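PDB 4PF8: TRAP-T family transporter, DctP (Periplasmic binding) subunit from Sulfitobacter sp. NAS-14.1, which binds D-galacturonate in the periplasm and probably delivers it to the membrane subunits of a TRAP transporter. Local coordinates for residues Gly134-Gly139 / Met238-Phe243; Glu47-Lys52 / Glu252-Ala257; Phe106-Val111 / Asn319-Ala324. One frame throughout, in Å; residues are numbered along the deposited sequence.

Interaction 1. Residues Gly134-Gly139 / Met238-Phe243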
loop_
_atom_site.group_PDB
_atom_site.type_symbol
_atom_site.label_atom_id
_atom_site.label_comp_id
_atom_site.label_asym_id
_atom_site.label_seq_id
_atom_site.Cartn_x
_atom_site.Cartn_y
_atom_site.Cartn_z
ATOM N N GLY A 134 10.160 12.482 10.196
ATOM C CA GLY A 134 11.346 11.636 10.295
ATOM C C GLY A 134 11.556 10.590 9.216
ATOM O O GLY A 134 12.286 9.614 9.422
ATOM N N ILE A 135 10.934 10.771 8.057
ATOM C CA ILE A 135 10.948 9.757 7.016
ATOM C C ILE A 135 11.365 10.408 5.699
ATOM O O ILE A 135 10.784 11.419 5.298
ATOM C CB ILE A 135 9.540 9.155 6.840
ATOM C CG1 ILE A 135 9.101 8.484 8.135
ATOM C CG2 ILE A 135 9.520 8.162 5.690
ATOM C CD1 ILE A 135 7.618 8.083 8.123
ATOM N N VAL A 136 12.381 9.844 5.049
ATOM C CA VAL A 136 12.885 10.385 3.786
ATOM C C VAL A 136 12.397 9.495 2.642
ATOM O O VAL A 136 12.786 8.345 2.520
ATOM C CB VAL A 136 14.421 10.481 3.796
ATOM C CG1 VAL A 136 14.945 10.935 2.438
ATOM C CG2 VAL A 136 14.889 11.445 4.884
ATOM N N ALA A 137 11.534 10.049 1.795
ATOM C CA ALA A 137 10.969 9.314 0.664
ATOM C C ALA A 137 11.969 9.225 -0.490
ATOM O O ALA A 137 12.559 10.239 -0.899
ATOM C CB ALA A 137 9.688 10.004 0.188
ATOM N N LEU A 138 12.211 8.019 -0.986
ATOM C CA LEU A 138 13.154 7.829 -2.087
ATOM C C LEU A 138 12.474 7.467 -3.402
ATOM O O LEU A 138 13.068 7.576 -4.476
ATOM C CB LEU A 138 14.161 6.742 -1.745
ATOM C CG LEU A 138 15.003 7.007 -0.493
ATOM C CD1 LEU A 138 15.874 5.801 -0.208
ATOM C CD2 LEU A 138 15.855 8.260 -0.648
ATOM N N GLY A 139 11.227 7.038 -3.326
ATOM C CA GLY A 139 10.487 6.700 -4.515
ATOM C C GLY A 139 9.161 6.090 -4.156
ATOM O O GLY A 139 8.973 5.598 -3.050
HETATM N N MSE A 238 13.681 5.958 3.877
HETATM C CA MSE A 238 14.755 5.784 4.822
HETATM C C MSE A 238 14.407 6.530 6.070
HETATM O O MSE A 238 13.741 7.560 6.040
HETATM C CB MSE A 238 16.028 6.367 4.221
HETATM C CG MSE A 238 17.238 6.232 5.075
HETATM SE SE MSE A 238 18.813 6.122 3.926
HETATM C CE MSE A 238 18.219 4.628 3.052
ATOM N N SER A 239 14.878 6.024 7.202
ATOM C CA SER A 239 14.858 6.823 8.404
ATOM C C SER A 239 15.643 8.104 8.199
ATOM O O SER A 239 16.796 8.065 7.763
ATOM C CB SER A 239 15.489 6.049 9.559
ATOM O OG SER A 239 15.698 6.938 10.637
ATOM N N LYS A 240 15.039 9.244 8.512
ATOM C CA LYS A 240 15.769 10.498 8.389
ATOM C C LYS A 240 17.013 10.515 9.291
ATOM O O LYS A 240 18.045 11.088 8.929
ATOM C CB LYS A 240 14.843 11.694 8.658
ATOM C CG LYS A 240 15.505 13.061 8.442
ATOM C CD LYS A 240 14.492 14.196 8.587
ATOM C CE LYS A 240 15.141 15.502 9.053
ATOM N NZ LYS A 240 16.306 15.906 8.245
ATOM N N LYS A 241 16.927 9.899 10.466
ATOM C CA LYS A 241 18.096 9.809 11.329
ATOM C C LYS A 241 19.238 9.107 10.603
ATOM O O LYS A 241 20.383 9.574 10.617
ATOM C CB LYS A 241 17.756 9.090 12.631
ATOM C CG LYS A 241 16.833 9.904 13.494
ATOM C CD LYS A 241 16.250 9.104 14.612
ATOM C CE LYS A 241 15.518 10.004 15.570
ATOM N NZ LYS A 241 16.478 10.882 16.289
ATOM N N THR A 242 18.938 7.985 9.959
ATOM C CA THR A 242 19.984 7.257 9.237
ATOM C C THR A 242 20.487 8.080 8.057
ATOM O O THR A 242 21.688 8.207 7.821
ATOM C CB THR A 242 19.487 5.894 8.747
ATOM O OG1 THR A 242 19.039 5.124 9.869
ATOM C CG2 THR A 242 20.610 5.136 8.029
ATOM N N PHE A 243 19.560 8.666 7.321
ATOM C CA PHE A 243 19.921 9.416 6.118
ATOM C C PHE A 243 20.793 10.629 6.453
ATOM O O PHE A 243 21.782 10.912 5.757
ATOM C CB PHE A 243 18.643 9.842 5.400
ATOM C CG PHE A 243 18.879 10.515 4.089
ATOM C CD1 PHE A 243 19.088 9.775 2.936
ATOM C CD2 PHE A 243 18.904 11.891 4.011
ATOM C CE1 PHE A 243 19.309 10.405 1.720
ATOM C CE2 PHE A 243 19.112 12.515 2.803
ATOM C CZ PHE A 243 19.311 11.769 1.662
HETATM O O HOH W 1 14.030 9.200 11.593
#

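Interaction 2. Residues Glu47-Lys52 / Glu252-Ala257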
loop_
_atom_site.group_PDB
_atom_site.type_symbol
_atom_site.label_atom_id
_atom_site.label_comp_id
_atom_site.label_asym_id
_atom_site.label_seq_id
_atom_site.Cartn_x
_atom_site.Cartn_y
_atom_site.Cartn_z
ATOM N N GLU A 47 21.603 -3.659 -2.958
ATOM C CA GLU A 47 22.744 -4.074 -3.787
ATOM C C GLU A 47 23.451 -2.892 -4.428
ATOM O O GLU A 47 24.691 -2.824 -4.449
ATOM C CB GLU A 47 22.265 -5.006 -4.884
ATOM C CG GLU A 47 22.060 -6.417 -4.435
ATOM C CD GLU A 47 21.655 -7.304 -5.585
ATOM O OE1 GLU A 47 20.584 -7.945 -5.471
ATOM O OE2 GLU A 47 22.409 -7.344 -6.596
ATOM N N GLU A 48 22.686 -1.947 -4.954
ATOM C CA GLU A 48 23.295 -0.808 -5.629
ATOM C C GLU A 48 24.045 0.078 -4.643
ATOM O O GLU A 48 25.134 0.542 -4.944
ATOM C CB GLU A 48 22.276 0.021 -6.415
ATOM C CG GLU A 48 22.936 1.184 -7.160
ATOM C CD GLU A 48 21.992 1.998 -8.035
ATOM O OE1 GLU A 48 22.293 3.186 -8.300
ATOM O OE2 GLU A 48 20.959 1.458 -8.490
ATOM N N VAL A 49 23.447 0.341 -3.490
ATOM C CA VAL A 49 24.115 1.144 -2.475
ATOM C C VAL A 49 25.431 0.482 -2.083
ATOM O O VAL A 49 26.462 1.145 -2.021
ATOM C CB VAL A 49 23.209 1.378 -1.244
ATOM C CG1 VAL A 49 23.995 2.079 -0.110
ATOM C CG2 VAL A 49 22.016 2.208 -1.641
ATOM N N THR A 50 25.422 -0.822 -1.843
ATOM C CA THR A 50 26.677 -1.501 -1.456
ATOM C C THR A 50 27.722 -1.449 -2.558
ATOM O O THR A 50 28.915 -1.216 -2.305
ATOM C CB THR A 50 26.393 -2.950 -1.060
ATOM O OG1 THR A 50 25.499 -2.947 0.050
ATOM C CG2 THR A 50 27.654 -3.672 -0.668
ATOM N N GLU A 51 27.287 -1.648 -3.792
ATOM C CA GLU A 51 28.196 -1.614 -4.930
ATOM C C GLU A 51 28.847 -0.240 -5.095
ATOM O O GLU A 51 30.084 -0.139 -5.253
ATOM C CB GLU A 51 27.440 -1.997 -6.214
ATOM C CG GLU A 51 28.222 -1.756 -7.513
ATOM C CD GLU A 51 27.357 -1.985 -8.749
ATOM O OE1 GLU A 51 27.757 -1.551 -9.856
ATOM O OE2 GLU A 51 26.264 -2.594 -8.608
ATOM N N LYS A 52 28.022 0.806 -5.059
ATOM C CA LYS A 52 28.489 2.167 -5.327
ATOM C C LYS A 52 29.274 2.780 -4.175
ATOM O O LYS A 52 30.027 3.738 -4.389
ATOM C CB LYS A 52 27.334 3.100 -5.676
ATOM C CG LYS A 52 26.605 2.734 -6.925
ATOM C CD LYS A 52 27.483 2.762 -8.153
ATOM C CE LYS A 52 26.603 2.790 -9.390
ATOM N NZ LYS A 52 27.358 2.440 -10.615
ATOM N N GLU A 252 23.641 11.014 -2.153
ATOM C CA GLU A 252 23.362 11.027 -3.584
ATOM C C GLU A 252 23.268 9.611 -4.143
ATOM O O GLU A 252 22.414 9.329 -4.998
ATOM C CB GLU A 252 24.433 11.825 -4.322
ATOM C CG GLU A 252 24.299 13.322 -4.119
ATOM C CD GLU A 252 22.973 13.859 -4.623
ATOM O OE1 GLU A 252 22.467 13.339 -5.644
ATOM O OE2 GLU A 252 22.433 14.795 -3.988
ATOM N N ILE A 253 24.138 8.724 -3.673
ATOM C CA ILE A 253 24.093 7.330 -4.078
ATOM C C ILE A 253 22.744 6.719 -3.674
ATOM O O ILE A 253 22.121 6.001 -4.455
ATOM C CB ILE A 253 25.263 6.529 -3.465
ATOM C CG1 ILE A 253 26.547 6.806 -4.244
ATOM C CG2 ILE A 253 24.973 5.030 -3.504
ATOM C CD1 ILE A 253 27.827 6.448 -3.489
ATOM N N VAL A 254 22.297 7.017 -2.465
ATOM C CA VAL A 254 21.034 6.468 -1.980
ATOM C C VAL A 254 19.843 6.961 -2.802
ATOM O O VAL A 254 18.960 6.184 -3.169
ATOM C CB VAL A 254 20.849 6.798 -0.482
ATOM C CG1 VAL A 254 19.393 6.574 -0.028
ATOM C CG2 VAL A 254 21.802 5.950 0.345
ATOM N N LYS A 255 19.822 8.245 -3.110
ATOM C CA LYS A 255 18.736 8.802 -3.897
ATOM C C LYS A 255 18.706 8.201 -5.302
ATOM O O LYS A 255 17.630 7.876 -5.810
ATOM C CB LYS A 255 18.829 10.332 -3.929
ATOM C CG LYS A 255 18.497 10.941 -2.572
ATOM C CD LYS A 255 18.262 12.445 -2.629
ATOM C CE LYS A 255 17.434 12.891 -1.428
ATOM N NZ LYS A 255 17.698 14.306 -1.032
ATOM N N THR A 256 19.879 8.021 -5.915
ATOM C CA THR A 256 19.949 7.453 -7.261
ATOM C C THR A 256 19.505 5.985 -7.239
ATOM O O THR A 256 18.719 5.537 -8.086
ATOM C CB THR A 256 21.368 7.548 -7.821
ATOM O OG1 THR A 256 21.713 8.928 -7.999
ATOM C CG2 THR A 256 21.470 6.843 -9.160
ATOM N N ALA A 257 19.996 5.243 -6.263
ATOM C CA ALA A 257 19.621 3.844 -6.127
ATOM C C ALA A 257 18.131 3.706 -5.861
ATOM O O ALA A 257 17.491 2.768 -6.346
ATOM C CB ALA A 257 20.418 3.193 -4.988
HETATM O O HOH W 2 23.587 4.840 -6.686
HETATM O O HOH W 3 18.808 0.200 -7.491
#

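Interaction 3. Residues Phe106-Val111 / Asn319-Ala324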
loop_
_atom_site.group_PDB
_atom_site.type_symbol
_atom_site.label_atom_id
_atom_site.label_comp_id
_atom_site.label_asym_id
_atom_site.label_seq_id
_atom_site.Cartn_x
_atom_site.Cartn_y
_atom_site.Cartn_z
ATOM N N PHE A 106 -11.313 5.865 -4.570
ATOM C CA PHE A 106 -11.439 6.410 -5.917
ATOM C C PHE A 106 -10.814 7.792 -6.080
ATOM O O PHE A 106 -11.180 8.531 -6.990
ATOM C CB PHE A 106 -12.917 6.437 -6.345
ATOM C CG PHE A 106 -13.585 5.092 -6.324
ATOM C CD1 PHE A 106 -13.293 4.134 -7.276
ATOM C CD2 PHE A 106 -14.502 4.780 -5.332
ATOM C CE1 PHE A 106 -13.925 2.886 -7.274
ATOM C CE2 PHE A 106 -15.113 3.548 -5.325
ATOM C CZ PHE A 106 -14.822 2.600 -6.300
ATOM N N VAL A 107 -9.856 8.147 -5.225
ATOM C CA VAL A 107 -9.268 9.481 -5.293
ATOM C C VAL A 107 -8.402 9.627 -6.554
ATOM O O VAL A 107 -8.326 10.715 -7.127
ATOM C CB VAL A 107 -8.498 9.844 -3.978
ATOM C CG1 VAL A 107 -7.153 9.155 -3.904
ATOM C CG2 VAL A 107 -8.336 11.347 -3.845
ATOM N N PHE A 108 -7.767 8.536 -6.973
ATOM C CA PHE A 108 -7.008 8.485 -8.226
ATOM C C PHE A 108 -7.908 7.916 -9.327
ATOM O O PHE A 108 -8.680 6.950 -9.104
ATOM C CB PHE A 108 -5.771 7.594 -8.093
ATOM C CG PHE A 108 -4.718 8.111 -7.141
ATOM C CD1 PHE A 108 -3.930 9.191 -7.471
ATOM C CD2 PHE A 108 -4.530 7.502 -5.924
ATOM C CE1 PHE A 108 -2.973 9.661 -6.618
ATOM C CE2 PHE A 108 -3.581 7.961 -5.047
ATOM C CZ PHE A 108 -2.786 9.041 -5.386
ATOM N N LYS A 109 -7.813 8.491 -10.520
ATOM C CA LYS A 109 -8.614 7.993 -11.646
ATOM C C LYS A 109 -8.083 6.682 -12.204
ATOM O O LYS A 109 -8.838 5.884 -12.765
ATOM C CB LYS A 109 -8.663 9.042 -12.737
ATOM C CG LYS A 109 -9.411 10.280 -12.265
ATOM C CD LYS A 109 -9.404 11.405 -13.279
ATOM C CE LYS A 109 -10.316 12.526 -12.807
ATOM N NZ LYS A 109 -10.930 13.270 -13.952
ATOM N N SER A 110 -6.790 6.447 -12.027
ATOM C CA SER A 110 -6.114 5.302 -12.610
ATOM C C SER A 110 -4.727 5.208 -12.007
ATOM O O SER A 110 -4.258 6.142 -11.368
ATOM C CB SER A 110 -5.986 5.514 -14.115
ATOM O OG SER A 110 -5.031 6.537 -14.337
ATOM N N VAL A 111 -4.036 4.105 -12.260
ATOM C CA VAL A 111 -2.692 3.940 -11.742
ATOM C C VAL A 111 -1.709 4.831 -12.502
ATOM O O VAL A 111 -0.841 5.442 -11.888
ATOM C CB VAL A 111 -2.270 2.453 -11.714
ATOM C CG1 VAL A 111 -0.847 2.325 -11.248
ATOM C CG2 VAL A 111 -3.179 1.667 -10.779
ATOM N N ASN A 319 -8.099 18.236 -2.700
ATOM C CA ASN A 319 -8.504 18.705 -4.026
ATOM C C ASN A 319 -7.361 18.655 -5.035
ATOM O O ASN A 319 -7.569 18.400 -6.224
ATOM C CB ASN A 319 -9.096 20.109 -3.929
ATOM C CG ASN A 319 -10.411 20.119 -3.183
ATOM O OD1 ASN A 319 -11.157 19.145 -3.234
ATOM N ND2 ASN A 319 -10.698 21.209 -2.478
ATOM N N LEU A 320 -6.145 18.876 -4.554
ATOM C CA LEU A 320 -4.971 18.684 -5.382
ATOM C C LEU A 320 -4.990 17.294 -6.037
ATOM O O LEU A 320 -4.589 17.135 -7.190
ATOM C CB LEU A 320 -3.712 18.873 -4.533
ATOM C CG LEU A 320 -2.374 19.061 -5.236
ATOM C CD1 LEU A 320 -2.437 20.233 -6.195
ATOM C CD2 LEU A 320 -1.279 19.282 -4.201
ATOM N N PHE A 321 -5.469 16.285 -5.308
ATOM C CA PHE A 321 -5.548 14.933 -5.854
ATOM C C PHE A 321 -6.857 14.675 -6.602
ATOM O O PHE A 321 -6.844 14.351 -7.783
ATOM C CB PHE A 321 -5.353 13.882 -4.749
ATOM C CG PHE A 321 -3.923 13.750 -4.301
ATOM C CD1 PHE A 321 -3.370 14.674 -3.437
ATOM C CD2 PHE A 321 -3.128 12.717 -4.765
ATOM C CE1 PHE A 321 -2.049 14.559 -3.038
ATOM C CE2 PHE A 321 -1.810 12.610 -4.371
ATOM C CZ PHE A 321 -1.275 13.527 -3.507
ATOM N N ARG A 322 -7.986 14.829 -5.924
ATOM C CA ARG A 322 -9.245 14.354 -6.490
ATOM C C ARG A 322 -9.711 15.177 -7.696
ATOM O O ARG A 322 -10.521 14.696 -8.491
ATOM C CB ARG A 322 -10.345 14.292 -5.423
ATOM C CG ARG A 322 -10.850 15.640 -4.980
ATOM C CD ARG A 322 -12.016 15.508 -4.012
ATOM N NE ARG A 322 -12.361 16.801 -3.434
ATOM C CZ ARG A 322 -13.318 16.991 -2.533
ATOM N NH1 ARG A 322 -14.048 15.972 -2.104
ATOM N NH2 ARG A 322 -13.551 18.209 -2.067
ATOM N N ASN A 323 -9.209 16.401 -7.833
ATOM C CA ASN A 323 -9.590 17.252 -8.952
ATOM C C ASN A 323 -8.523 17.327 -10.034
ATOM O O ASN A 323 -8.622 18.144 -10.948
ATOM C CB ASN A 323 -9.906 18.671 -8.468
ATOM C CG ASN A 323 -11.140 18.722 -7.586
ATOM O OD1 ASN A 323 -12.031 17.878 -7.693
ATOM N ND2 ASN A 323 -11.198 19.718 -6.711
ATOM N N ALA A 324 -7.496 16.486 -9.938
ATOM C CA ALA A 324 -6.436 16.498 -10.940
ATOM C C ALA A 324 -7.006 16.090 -12.298
ATOM O O ALA A 324 -7.708 15.075 -12.391
ATOM C CB ALA A 324 -5.317 15.559 -10.533
HETATM O O HOH W 4 -7.876 12.341 -9.376
#

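Interaction 1. Residues Gly134-Gly139 / Met238-Phe243
G134-L138 and M238-K240 run antiparallel, with V136 and M238 as a hydrogen-bonded pair and I135 and S239 as a non-hydrogen-bonded one. V136 N reaches M238 O at 2.8 Å, almost straight at 175°, and M238 N returns a bond to V136 O. A third bond carries the ladder past the strand end: K240 N, in the first turn of helix 240-244, meets G134 O at 2.9 Å, the donor standing above the carbonyl plane. A water donates to G134 O and accepts from K241 N. G134 has positive phi and closes the preceding helix as the C-prime residue of a Schellman motif. K240 CB rests 3.4 Å from G134 O, while the lysine's amino end leads away to a salt bridge with D244. With V136 CG1 anti to the backbone N (chi1 175°), that methyl sits over the centre of the F243 ring, 4.2 Å from its centroid and 5° off the ring normal, a CH-pi contact; V136 CG2 presses on K240 CA at 3.7 Å. M238, a selenomethionine, brings SE to the F243 ring edge, in plane, and bends at chi3 to set CE against L138 CD1. S239 N-caps the helix through a weak bond from T242 N. Strand 135-141 is an outermost strand of the five-strand sheet, beside 234-239; I135 packs on L77 of helix 70-79, L138 and M238 on V254 of helix 248-282.

Interaction 2. Residues Glu47-Lys52 / Glu252-Ala257
E48, V49 and K52 meet I253, V254 and A257 in a helix-helix contact near one end of the molecule, where the last turns of helix 37-52 lie against an early part of the long helix 248-282. The local axes come within 9.2 Å and run roughly antiparallel, at 144° between their directions. A257 offers only a methyl group here; its CB lies 3.6 Å from E48 CD and 3.8 Å from V49 CG2, where carboxylate and methyl converge. E48 CG is anti to the backbone N (chi1 -178°) and the chain continues extended, which lays the aliphatic part along A257 and carries the carboxylate over A257 CA. Each carboxylate oxygen then takes up a water. The one on OE1, at 2.6 Å, also donates to I253 O; the one on OE2 lies 3.1 Å from A257 O. E48 OE1 further accepts from N260 ND2, about a turn beyond A257 on helix 248-282. Replacing E48 by alanine is likely to cost N260 ND2 this acceptor, remove one anchor of each water, and open a gap beside A257. At the other end I253 straddles the close of helix 37-52, its CG2 against K52 CB at 3.7 Å and its CD1 at 3.6 Å from K52 O, while the lysine's amino end leads away. V49 CG2 meets V254 CG2 more loosely, at 4.2 Å. On the buried side W26 of strand 26-29 touches both of these valines, and F45, one turn before V49 on helix 37-52, packs on V254 and A257.

Interaction 3. Residues Phe106-Val111 / Asn319-Ala324
V107 and F108 supply the apolar contacts with the C-terminal helix 315-322. V107 CG1 occupies the crowded position between backbone N and carbonyl carbon (chi1 77°), which turns CG2 to the helix, where it lies 3.9 Å from R322 CB and 4.0 Å from F321 CB. Beside it, F108 and F321 point the same way, side by side, an oblique aromatic pair with ring centroids 5.7 Å apart and planes at 81°. F108 CE1 comes to the F321 ring edge, near its plane, at 3.6 Å from F321 CD2, and F108 CZ follows close by. V101, L126 and P122 also touch F321, and M114 touches F108. Polar links across the contact go through water, which sits 2.8 Å from both V107 O and F321 O, placed to link them. At the rim the extended K109 chain brings CE to 3.7 Å from the O of A324, the last modelled residue. Within the helix, R322 turns its guanidinium away from V107 and grips N319 OD1 side-on, NE at 2.6 Å and NH2 at 2.8 Å, with the oxygen close to the guanidinium plane; R322 also touches Y304 and L308 of helix 301-310. The chemistry follows from these partners: the direct contacts between the 106-111 loop and the C-terminal helix are mainly apolar, with water between the carbonyls, and the charged group of R322 is engaged within its own helix.

Overall arrangement
Interactions 1 and 2 form one continuous packed region, their centres 14 Å apart: V254 of helix 248-282 carries CG1 to 3.6 Å from L138 CD1 and 3.8 Å from M238 CE, and K255 CE lies 3.8 Å from F243 CZ. Helix 248-282 of interaction 2, which follows 240-244 in the chain, thus also packs on the side chains of interaction 1. Interaction 3 stands apart, its centre 26 Å from that of interaction 1 and 32 Å from that of interaction 2. None of the three contributes a residue to the galacturonate pocket; the side chains of I135 and F108 lie about 14 and 13 Å from the bound sugar acid.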